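Local coordinates for putative Lipoprotein (Shewanella oneidensis, PDB 3U24) that is of unknown function but binds zinc and calcium ions and, as a putative lipoprotein of the DUF885 family, may be related to metallopeptidases, at residues L309-V323 and A390-L402. Residues are numbered along the deposited sequence; the frame is centred on the assembly and turned at random.
Sequences LSTKHVKRDDFVSEV and AESYLREYNHWIL. With ZN (zinc ion), chain E; ZN (zinc ion), chain I; ZN (zinc ion), chain J; ZN (zinc ion), chain G.
His313 and Glu391 share a zinc ion in a partly buried contact in which the loop between helices 298-309 and 319-337, with the start of the latter, packs on helix 387-396 and the turn into helix 401-409. His313 NE2 lies 1.9 Å from the zinc; Glu391 chelates it, OE2 at 2.1 Å and the more distant OE1 at 2.5 Å. Two further bonds fix these ligands. His313 ND1 donates to Val314 O at 2.6 Å, with the acceptor in the ring plane, and Arg395 NE forms a salt bridge with Glu391 OE2 on its anti lone pair. Leu394 CB covers one face of the His313 ring in a CH-pi contact, 3.7 Å from the centroid. Where the helix ends, Tyr397 centres an inverse gamma turn and Asn398 OD1 makes a capping bond, accepting from Ile401 N at the turn that leads into helix 401-409. The backbones meet just beyond, His399 N donating to Lys312 O (2.9 Å, 156° at the hydrogen), while water 1 bridges Val314 N and Tyr397 O. With chi1 at -170°, Lys312 swings CG away from its own amide nitrogen; the chain stays extended as far as CE, bends at its last torsion, and lies alongside His399, bringing CE over the centre of that ring, whose two nitrogens each bind a separate zinc. On the apolar side, Tyr393 turns an edge toward the face of Phe319 in an offset edge-to-face pair, planes at 73°. Leu402 CD1 packs 3.9 Å from Phe319 CE1.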
ATOM      1  N   LEU A 309     -21.926  20.986   1.457  1.00 25.80           N
ATOM      2  CA  LEU A 309     -21.541  20.695   0.080  1.00 25.65           C
ATOM      3  C   LEU A 309     -21.559  19.185  -0.186  1.00 25.54           C
ATOM      4  O   LEU A 309     -21.918  18.757  -1.282  1.00 25.37           O
ATOM      5  CB  LEU A 309     -20.164  21.262  -0.249  1.00 24.34           C
ATOM      6  CG  LEU A 309     -20.060  22.790  -0.242  1.00 24.81           C
ATOM      7  CD1 LEU A 309     -18.603  23.221  -0.438  1.00 23.14           C
ATOM      8  CD2 LEU A 309     -20.983  23.394  -1.301  1.00 24.47           C
ATOM      9  N   SER A 310     -21.255  18.376   0.832  1.00 25.52           N
ATOM     10  CA  SER A 310     -21.174  16.940   0.652  1.00 25.66           C
ATOM     11  C   SER A 310     -22.519  16.321   0.317  1.00 25.00           C
ATOM     12  O   SER A 310     -22.570  15.175  -0.119  1.00 22.91           O
ATOM     13  CB  SER A 310     -20.648  16.284   1.928  1.00 29.10           C
ATOM     14  OG  SER A 310     -19.335  16.773   2.195  1.00 33.78           O
ATOM     15  N   THR A 311     -23.611  17.043   0.555  1.00 25.01           N
ATOM     16  CA  THR A 311     -24.889  16.536   0.129  1.00 25.90           C
ATOM     17  C   THR A 311     -25.110  16.614  -1.372  1.00 25.65           C
ATOM     18  O   THR A 311     -26.071  16.081  -1.843  1.00 25.97           O
ATOM     19  CB  THR A 311     -26.072  17.227   0.848  1.00 27.04           C
ATOM     20  OG1 THR A 311     -26.169  18.585   0.393  1.00 26.46           O
ATOM     21  CG2 THR A 311     -25.874  17.157   2.397  1.00 26.96           C
ATOM     22  N   LYS A 312     -24.252  17.271  -2.144  1.00 26.72           N
ATOM     23  CA  LYS A 312     -24.394  17.192  -3.598  1.00 26.82           C
ATOM     24  C   LYS A 312     -23.565  16.010  -4.071  1.00 25.58           C
ATOM     25  O   LYS A 312     -22.324  16.014  -3.958  1.00 25.31           O
ATOM     26  CB  LYS A 312     -23.953  18.492  -4.286  1.00 29.26           C
ATOM     27  CG  LYS A 312     -24.299  18.585  -5.793  1.00 31.10           C
ATOM     28  CD  LYS A 312     -23.716  19.867  -6.433  1.00 33.87           C
ATOM     29  CE  LYS A 312     -23.771  19.873  -7.966  1.00 33.81           C
ATOM     30  NZ  LYS A 312     -25.163  19.799  -8.496  1.00 35.59           N
ATOM     31  N   HIS A 313     -24.221  14.983  -4.594  1.00 24.72           N
ATOM     32  CA  HIS A 313     -23.503  13.788  -5.020  1.00 24.83           C
ATOM     33  C   HIS A 313     -24.273  13.085  -6.054  1.00 25.90           C
ATOM     34  O   HIS A 313     -25.461  13.353  -6.227  1.00 26.25           O
ATOM     35  CB  HIS A 313     -23.243  12.843  -3.867  1.00 25.19           C
ATOM     36  CG  HIS A 313     -24.490  12.396  -3.167  1.00 26.65           C
ATOM     37  ND1 HIS A 313     -25.319  11.499  -3.694  1.00 27.55           N
ATOM     38  CD2 HIS A 313     -25.043  12.782  -1.951  1.00 27.09           C
ATOM     39  CE1 HIS A 313     -26.354  11.303  -2.860  1.00 28.68           C
ATOM     40  NE2 HIS A 313     -26.153  12.052  -1.775  1.00 29.53           N
ATOM     41  N   VAL A 314     -23.613  12.174  -6.760  1.00 26.40           N
ATOM     42  CA  VAL A 314     -24.309  11.404  -7.771  1.00 28.32           C
ATOM     43  C   VAL A 314     -25.355  10.546  -7.083  1.00 29.46           C
ATOM     44  O   VAL A 314     -25.158  10.136  -5.935  1.00 29.88           O
ATOM     45  CB  VAL A 314     -23.338  10.532  -8.635  1.00 27.89           C
ATOM     46  CG1 VAL A 314     -22.703   9.430  -7.796  1.00 27.33           C
ATOM     47  CG2 VAL A 314     -24.093   9.947  -9.817  1.00 26.91           C
ATOM     48  N   LYS A 315     -26.471  10.314  -7.770  1.00 31.90           N
ATOM     49  CA  LYS A 315     -27.495   9.372  -7.318  1.00 35.97           C
ATOM     50  C   LYS A 315     -26.858   7.997  -7.256  1.00 34.05           C
ATOM     51  O   LYS A 315     -26.064   7.644  -8.107  1.00 31.68           O
ATOM     52  CB  LYS A 315     -28.719   9.328  -8.264  1.00 42.87           C
ATOM     53  CG  LYS A 315     -29.850  10.301  -7.922  1.00 47.75           C
ATOM     54  CD  LYS A 315     -30.852  10.468  -9.074  1.00 53.32           C
ATOM     55  CE  LYS A 315     -30.609  11.761  -9.888  1.00 56.73           C
ATOM     56  NZ  LYS A 315     -31.035  11.672 -11.321  1.00 57.31           N
ATOM     57  N   ARG A 316     -27.239   7.242  -6.243  1.00 32.37           N
ATOM     58  CA  ARG A 316     -26.628   5.986  -5.916  1.00 32.62           C
ATOM     59  C   ARG A 316     -26.557   4.996  -7.070  1.00 32.84           C
ATOM     60  O   ARG A 316     -25.494   4.455  -7.342  1.00 33.02           O
ATOM     61  CB  ARG A 316     -27.415   5.400  -4.769  1.00 34.13           C
ATOM     62  CG  ARG A 316     -27.051   3.998  -4.368  1.00 34.21           C
ATOM     63  CD  ARG A 316     -28.020   3.468  -3.301  1.00 34.98           C
ATOM     64  NE  ARG A 316     -27.518   2.193  -2.816  1.00 34.99           N
ATOM     65  CZ  ARG A 316     -28.098   1.450  -1.886  1.00 36.59           C
ATOM     66  NH1 ARG A 316     -29.223   1.855  -1.297  1.00 37.56           N
ATOM     67  NH2 ARG A 316     -27.538   0.296  -1.542  1.00 36.02           N
ATOM     68  N   ASP A 317     -27.687   4.762  -7.725  0.50 32.96           N
ATOM     69  CA  ASP A 317     -27.777   3.787  -8.809  0.50 34.05           C
ATOM     70  C   ASP A 317     -26.974   4.219 -10.077  0.50 33.35           C
ATOM     71  O   ASP A 317     -26.674   3.388 -10.919  0.50 31.68           O
ATOM     72  CB  ASP A 317     -29.256   3.508  -9.151  0.50 35.91           C
ATOM     73  CG  ASP A 317     -29.986   2.601  -8.104  0.50 37.72           C
ATOM     74  OD1 ASP A 317     -29.379   2.125  -7.115  0.50 36.74           O
ATOM     75  OD2 ASP A 317     -31.204   2.356  -8.294  0.50 40.49           O
ATOM     76  N   ASP A 318     -26.590   5.498 -10.170  1.00 32.71           N
ATOM     77  CA  ASP A 318     -25.767   5.997 -11.268  1.00 33.92           C
ATOM     78  C   ASP A 318     -24.271   6.126 -10.969  1.00 30.19           C
ATOM     79  O   ASP A 318     -23.551   6.705 -11.744  1.00 29.68           O
ATOM     80  CB  ASP A 318     -26.306   7.347 -11.739  1.00 37.41           C
ATOM     81  CG  ASP A 318     -27.723   7.240 -12.265  1.00 41.73           C
ATOM     82  OD1 ASP A 318     -28.071   6.181 -12.831  1.00 46.04           O
ATOM     83  OD2 ASP A 318     -28.486   8.215 -12.091  1.00 46.74           O
ATOM     84  N   PHE A 319     -23.814   5.580  -9.859  1.00 29.52           N
ATOM     85  CA  PHE A 319     -22.457   5.783  -9.406  1.00 28.88           C
ATOM     86  C   PHE A 319     -21.459   5.309 -10.491  1.00 26.96           C
ATOM     87  O   PHE A 319     -20.587   6.060 -10.934  1.00 25.75           O
ATOM     88  CB  PHE A 319     -22.227   5.047  -8.077  1.00 29.65           C
ATOM     89  CG  PHE A 319     -20.857   5.250  -7.508  1.00 30.94           C
ATOM     90  CD1 PHE A 319     -20.510   6.443  -6.924  1.00 32.53           C
ATOM     91  CD2 PHE A 319     -19.914   4.236  -7.544  1.00 34.25           C
ATOM     92  CE1 PHE A 319     -19.229   6.638  -6.400  1.00 33.90           C
ATOM     93  CE2 PHE A 319     -18.629   4.420  -7.023  1.00 33.92           C
ATOM     94  CZ  PHE A 319     -18.279   5.626  -6.471  1.00 33.73           C
ATOM     95  N   VAL A 320     -21.636   4.076 -10.912  1.00 26.27           N
ATOM     96  CA  VAL A 320     -20.739   3.404 -11.881  1.00 26.21           C
ATOM     97  C   VAL A 320     -20.788   4.116 -13.255  1.00 26.38           C
ATOM     98  O   VAL A 320     -19.777   4.404 -13.811  1.00 25.55           O
ATOM     99  CB  VAL A 320     -21.053   1.896 -11.977  1.00 25.99           C
ATOM    100  CG1 VAL A 320     -20.244   1.248 -13.080  1.00 26.30           C
ATOM    101  CG2 VAL A 320     -20.760   1.200 -10.623  1.00 26.07           C
ATOM    102  N   SER A 321     -21.965   4.419 -13.766  1.00 27.31           N
ATOM    103  CA  SER A 321     -22.115   5.241 -14.959  1.00 28.30           C
ATOM    104  C   SER A 321     -21.472   6.612 -14.861  1.00 27.54           C
ATOM    105  O   SER A 321     -20.958   7.102 -15.873  1.00 26.08           O
ATOM    106  CB  SER A 321     -23.588   5.489 -15.227  1.00 30.85           C
ATOM    107  OG  SER A 321     -24.145   4.304 -15.690  1.00 34.60           O
ATOM    108  N   GLU A 322     -21.512   7.247 -13.679  1.00 26.19           N
ATOM    109  CA  GLU A 322     -20.913   8.587 -13.559  1.00 26.22           C
ATOM    110  C   GLU A 322     -19.417   8.427 -13.746  1.00 25.49           C
ATOM    111  O   GLU A 322     -18.773   9.251 -14.423  1.00 23.69           O
ATOM    112  CB  GLU A 322     -21.267   9.281 -12.240  1.00 27.18           C
ATOM    113  CG  GLU A 322     -20.629  10.667 -11.991  1.00 29.24           C
ATOM    114  CD  GLU A 322     -20.994  11.713 -13.057  1.00 31.56           C
ATOM    115  OE1 GLU A 322     -22.114  11.650 -13.588  1.00 33.86           O
ATOM    116  OE2 GLU A 322     -20.163  12.594 -13.399  1.00 34.56           O
ATOM    117  N   VAL A 323     -18.879   7.337 -13.207  1.00 24.50           N
ATOM    118  CA  VAL A 323     -17.477   7.044 -13.378  1.00 24.27           C
ATOM    119  C   VAL A 323     -17.116   6.820 -14.825  1.00 25.70           C
ATOM    120  O   VAL A 323     -16.117   7.395 -15.288  1.00 23.64           O
ATOM    121  CB  VAL A 323     -16.994   5.854 -12.518  1.00 24.04           C
ATOM    122  CG1 VAL A 323     -15.508   5.640 -12.746  1.00 23.03           C
ATOM    123  CG2 VAL A 323     -17.225   6.124 -11.022  1.00 23.49           C
ATOM    124  N   ALA A 390     -24.810   3.747   2.186  1.00 27.08           N
ATOM    125  CA  ALA A 390     -24.674   4.195   0.818  1.00 27.47           C
ATOM    126  C   ALA A 390     -24.667   5.722   0.813  1.00 27.58           C
ATOM    127  O   ALA A 390     -23.853   6.358   0.128  1.00 25.25           O
ATOM    128  CB  ALA A 390     -25.803   3.661  -0.042  1.00 26.20           C
ATOM    129  N   GLU A 391     -25.557   6.311   1.614  1.00 27.40           N
ATOM    130  CA  GLU A 391     -25.597   7.745   1.655  1.00 27.43           C
ATOM    131  C   GLU A 391     -24.298   8.280   2.252  1.00 27.01           C
ATOM    132  O   GLU A 391     -23.772   9.264   1.742  1.00 26.66           O
ATOM    133  CB  GLU A 391     -26.803   8.262   2.388  1.00 26.90           C
ATOM    134  CG  GLU A 391     -26.838   9.772   2.552  1.00 27.40           C
ATOM    135  CD  GLU A 391     -27.129  10.591   1.287  1.00 26.24           C
ATOM    136  OE1 GLU A 391     -27.656  10.105   0.267  1.00 24.98           O
ATOM    137  OE2 GLU A 391     -26.833  11.803   1.368  1.00 26.77           O
ATOM    138  N   SER A 392     -23.765   7.651   3.292  1.00 26.88           N
ATOM    139  CA  SER A 392     -22.500   8.138   3.868  1.00 27.74           C
ATOM    140  C   SER A 392     -21.353   8.050   2.868  1.00 27.76           C
ATOM    141  O   SER A 392     -20.485   8.918   2.828  1.00 27.91           O
ATOM    142  CB  SER A 392     -22.103   7.380   5.144  1.00 28.15           C
ATOM    143  OG  SER A 392     -22.954   7.760   6.217  1.00 31.73           O
ATOM    144  N   TYR A 393     -21.347   6.980   2.088  1.00 27.92           N
ATOM    145  CA  TYR A 393     -20.338   6.773   1.083  1.00 29.51           C
ATOM    146  C   TYR A 393     -20.417   7.843   0.015  1.00 28.06           C
ATOM    147  O   TYR A 393     -19.401   8.381  -0.375  1.00 27.78           O
ATOM    148  CB  TYR A 393     -20.512   5.402   0.463  1.00 32.63           C
ATOM    149  CG  TYR A 393     -19.437   4.998  -0.486  1.00 35.93           C
ATOM    150  CD1 TYR A 393     -19.540   5.313  -1.842  1.00 38.67           C
ATOM    151  CD2 TYR A 393     -18.317   4.264  -0.049  1.00 39.18           C
ATOM    152  CE1 TYR A 393     -18.548   4.937  -2.750  1.00 42.32           C
ATOM    153  CE2 TYR A 393     -17.318   3.870  -0.959  1.00 42.26           C
ATOM    154  CZ  TYR A 393     -17.432   4.209  -2.305  1.00 43.21           C
ATOM    155  OH  TYR A 393     -16.466   3.844  -3.240  1.00 48.82           O
ATOM    156  N   LEU A 394     -21.623   8.138  -0.451  1.00 26.62           N
ATOM    157  CA  LEU A 394     -21.818   9.147  -1.471  1.00 25.91           C
ATOM    158  C   LEU A 394     -21.492  10.536  -0.970  1.00 26.18           C
ATOM    159  O   LEU A 394     -21.055  11.378  -1.754  1.00 25.86           O
ATOM    160  CB  LEU A 394     -23.246   9.098  -2.024  1.00 25.99           C
ATOM    161  CG  LEU A 394     -23.568   7.843  -2.845  1.00 26.12           C
ATOM    162  CD1 LEU A 394     -25.057   7.721  -3.117  1.00 26.17           C
ATOM    163  CD2 LEU A 394     -22.802   7.883  -4.160  1.00 26.71           C
ATOM    164  N   ARG A 395     -21.659  10.792   0.323  1.00 26.62           N
ATOM    165  CA  ARG A 395     -21.189  12.061   0.873  1.00 28.15           C
ATOM    166  C   ARG A 395     -19.654  12.219   0.895  1.00 28.68           C
ATOM    167  O   ARG A 395     -19.139  13.317   0.696  1.00 27.55           O
ATOM    168  CB  ARG A 395     -21.748  12.283   2.251  1.00 29.11           C
ATOM    169  CG  ARG A 395     -23.248  12.407   2.163  1.00 30.39           C
ATOM    170  CD  ARG A 395     -23.855  13.185   3.275  1.00 30.90           C
ATOM    171  NE  ARG A 395     -25.312  13.058   3.179  1.00 31.32           N
ATOM    172  CZ  ARG A 395     -26.134  13.413   4.147  1.00 30.31           C
ATOM    173  NH1 ARG A 395     -25.645  13.954   5.246  1.00 30.54           N
ATOM    174  NH2 ARG A 395     -27.437  13.250   4.017  1.00 30.71           N
ATOM    175  N   GLU A 396     -18.952  11.122   1.166  0.50 28.38           N
ATOM    176  CA  GLU A 396     -17.503  11.077   1.086  0.50 28.75           C
ATOM    177  C   GLU A 396     -17.110  11.277  -0.394  0.50 27.41           C
ATOM    178  O   GLU A 396     -16.339  12.190  -0.734  0.50 26.43           O
ATOM    179  CB  GLU A 396     -17.011   9.708   1.592  0.50 30.89           C
ATOM    180  CG  GLU A 396     -15.918   9.714   2.657  0.50 32.71           C
ATOM    181  CD  GLU A 396     -15.147   8.397   2.699  0.50 35.10           C
ATOM    182  OE1 GLU A 396     -15.748   7.331   3.040  0.50 37.03           O
ATOM    183  OE2 GLU A 396     -13.925   8.429   2.380  0.50 36.16           O
ATOM    184  N   TYR A 397     -17.688  10.458  -1.271  1.00 26.09           N
ATOM    185  CA  TYR A 397     -17.403  10.538  -2.732  1.00 26.73           C
ATOM    186  C   TYR A 397     -18.404  11.406  -3.494  1.00 25.10           C
ATOM    187  O   TYR A 397     -19.019  10.987  -4.467  1.00 25.23           O
ATOM    188  CB  TYR A 397     -17.182   9.154  -3.346  1.00 27.22           C
ATOM    189  CG  TYR A 397     -16.042   8.450  -2.649  1.00 29.01           C
ATOM    190  CD1 TYR A 397     -14.715   8.714  -2.984  1.00 30.94           C
ATOM    191  CD2 TYR A 397     -16.286   7.561  -1.638  1.00 30.96           C
ATOM    192  CE1 TYR A 397     -13.664   8.096  -2.330  1.00 30.82           C
ATOM    193  CE2 TYR A 397     -15.249   6.949  -0.958  1.00 33.44           C
ATOM    194  CZ  TYR A 397     -13.941   7.221  -1.310  1.00 33.90           C
ATOM    195  OH  TYR A 397     -12.935   6.584  -0.618  1.00 37.38           O
ATOM    196  N   ASN A 398     -18.465  12.657  -3.064  1.00 24.03           N
ATOM    197  CA  ASN A 398     -19.449  13.615  -3.524  1.00 23.91           C
ATOM    198  C   ASN A 398     -19.141  14.213  -4.934  1.00 24.15           C
ATOM    199  O   ASN A 398     -18.265  13.748  -5.633  1.00 24.56           O
ATOM    200  CB  ASN A 398     -19.593  14.674  -2.424  1.00 23.61           C
ATOM    201  CG  ASN A 398     -18.296  15.406  -2.153  1.00 23.88           C
ATOM    202  OD1 ASN A 398     -17.751  16.010  -3.074  1.00 23.15           O
ATOM    203  ND2 ASN A 398     -17.764  15.323  -0.893  1.00 23.04           N
ATOM    204  N   HIS A 399     -19.883  15.213  -5.376  1.00 24.73           N
ATOM    205  CA  HIS A 399     -19.776  15.720  -6.759  1.00 24.12           C
ATOM    206  C   HIS A 399     -18.350  16.091  -7.106  1.00 24.11           C
ATOM    207  O   HIS A 399     -17.877  15.841  -8.216  1.00 24.30           O
ATOM    208  CB  HIS A 399     -20.690  16.942  -6.906  1.00 24.62           C
ATOM    209  CG  HIS A 399     -20.586  17.637  -8.248  1.00 25.76           C
ATOM    210  ND1 HIS A 399     -21.126  17.117  -9.384  1.00 27.25           N
ATOM    211  CD2 HIS A 399     -20.017  18.843  -8.602  1.00 25.76           C
ATOM    212  CE1 HIS A 399     -20.878  17.937 -10.402  1.00 27.29           C
ATOM    213  NE2 HIS A 399     -20.187  18.989  -9.926  1.00 28.19           N
ATOM    214  N   TRP A 400     -17.649  16.695  -6.157  1.00 23.33           N
ATOM    215  CA  TRP A 400     -16.253  17.055  -6.347  1.00 23.19           C
ATOM    216  C   TRP A 400     -15.257  15.954  -6.072  1.00 22.30           C
ATOM    217  O   TRP A 400     -14.333  15.734  -6.877  1.00 22.21           O
ATOM    218  CB  TRP A 400     -15.922  18.272  -5.531  1.00 23.38           C
ATOM    219  CG  TRP A 400     -16.821  19.452  -5.879  1.00 24.51           C
ATOM    220  CD1 TRP A 400     -16.634  20.378  -6.887  1.00 25.11           C
ATOM    221  CD2 TRP A 400     -18.096  19.830  -5.259  1.00 23.99           C
ATOM    222  NE1 TRP A 400     -17.648  21.297  -6.899  1.00 25.62           N
ATOM    223  CE2 TRP A 400     -18.550  21.023  -5.949  1.00 25.04           C
ATOM    224  CE3 TRP A 400     -18.873  19.306  -4.263  1.00 24.36           C
ATOM    225  CZ2 TRP A 400     -19.740  21.646  -5.637  1.00 25.06           C
ATOM    226  CZ3 TRP A 400     -20.041  19.955  -3.919  1.00 24.12           C
ATOM    227  CH2 TRP A 400     -20.466  21.099  -4.595  1.00 25.14           C
ATOM    228  N   ILE A 401     -15.418  15.241  -4.968  1.00 21.27           N
ATOM    229  CA  ILE A 401     -14.410  14.276  -4.558  1.00 20.69           C
ATOM    230  C   ILE A 401     -14.380  13.100  -5.532  1.00 20.72           C
ATOM    231  O   ILE A 401     -13.333  12.534  -5.756  1.00 20.99           O
ATOM    232  CB  ILE A 401     -14.618  13.786  -3.110  1.00 20.44           C
ATOM    233  CG1 ILE A 401     -14.324  14.906  -2.090  1.00 20.78           C
ATOM    234  CG2 ILE A 401     -13.841  12.518  -2.804  1.00 20.34           C
ATOM    235  CD1 ILE A 401     -12.933  15.494  -2.071  1.00 20.91           C
ATOM    236  N   LEU A 402     -15.515  12.730  -6.108  1.00 20.65           N
ATOM    237  CA  LEU A 402     -15.553  11.672  -7.096  1.00 20.67           C
ATOM    238  C   LEU A 402     -14.658  11.986  -8.325  1.00 20.82           C
ATOM    239  O   LEU A 402     -14.043  11.108  -8.876  1.00 19.60           O
ATOM    240  CB  LEU A 402     -16.996  11.402  -7.518  1.00 20.64           C
ATOM    241  CG  LEU A 402     -17.193  10.256  -8.517  1.00 20.71           C
ATOM    242  CD1 LEU A 402     -16.501   8.965  -8.016  1.00 20.18           C
ATOM    243  CD2 LEU A 402     -18.673  10.053  -8.842  1.00 19.96           C
TER
HETATM  244 ZN    ZN E 594     -27.580  12.433  -0.501  1.00 33.19          ZN
HETATM  245 ZN    ZN I   2     -22.376  15.074  -9.715  1.00 83.73          ZN
HETATM  246 ZN    ZN J   3     -20.500  14.972 -14.387  1.00107.23          ZN
HETATM  247 ZN    ZN G 596     -19.594  20.619 -11.028  1.00 55.18          ZN
HETATM  248  O   HOH W   1     -20.892  12.111  -6.356  1.00 22.67           O
HETATM  249  O   HOH W   2     -19.903  22.406  -9.772  1.00 39.98           O
HETATM  250  O   HOH W   3     -17.381  20.452 -10.716  1.00 35.36           O
HETATM  251  O   HOH W   4     -21.240  13.228  -9.210  1.00 33.82           O
HETATM  252  O   HOH W   5     -22.283  15.441 -12.991  1.00 66.43           O
HETATM  253  O   HOH W   6     -18.561  16.398 -13.484  1.00 46.88           O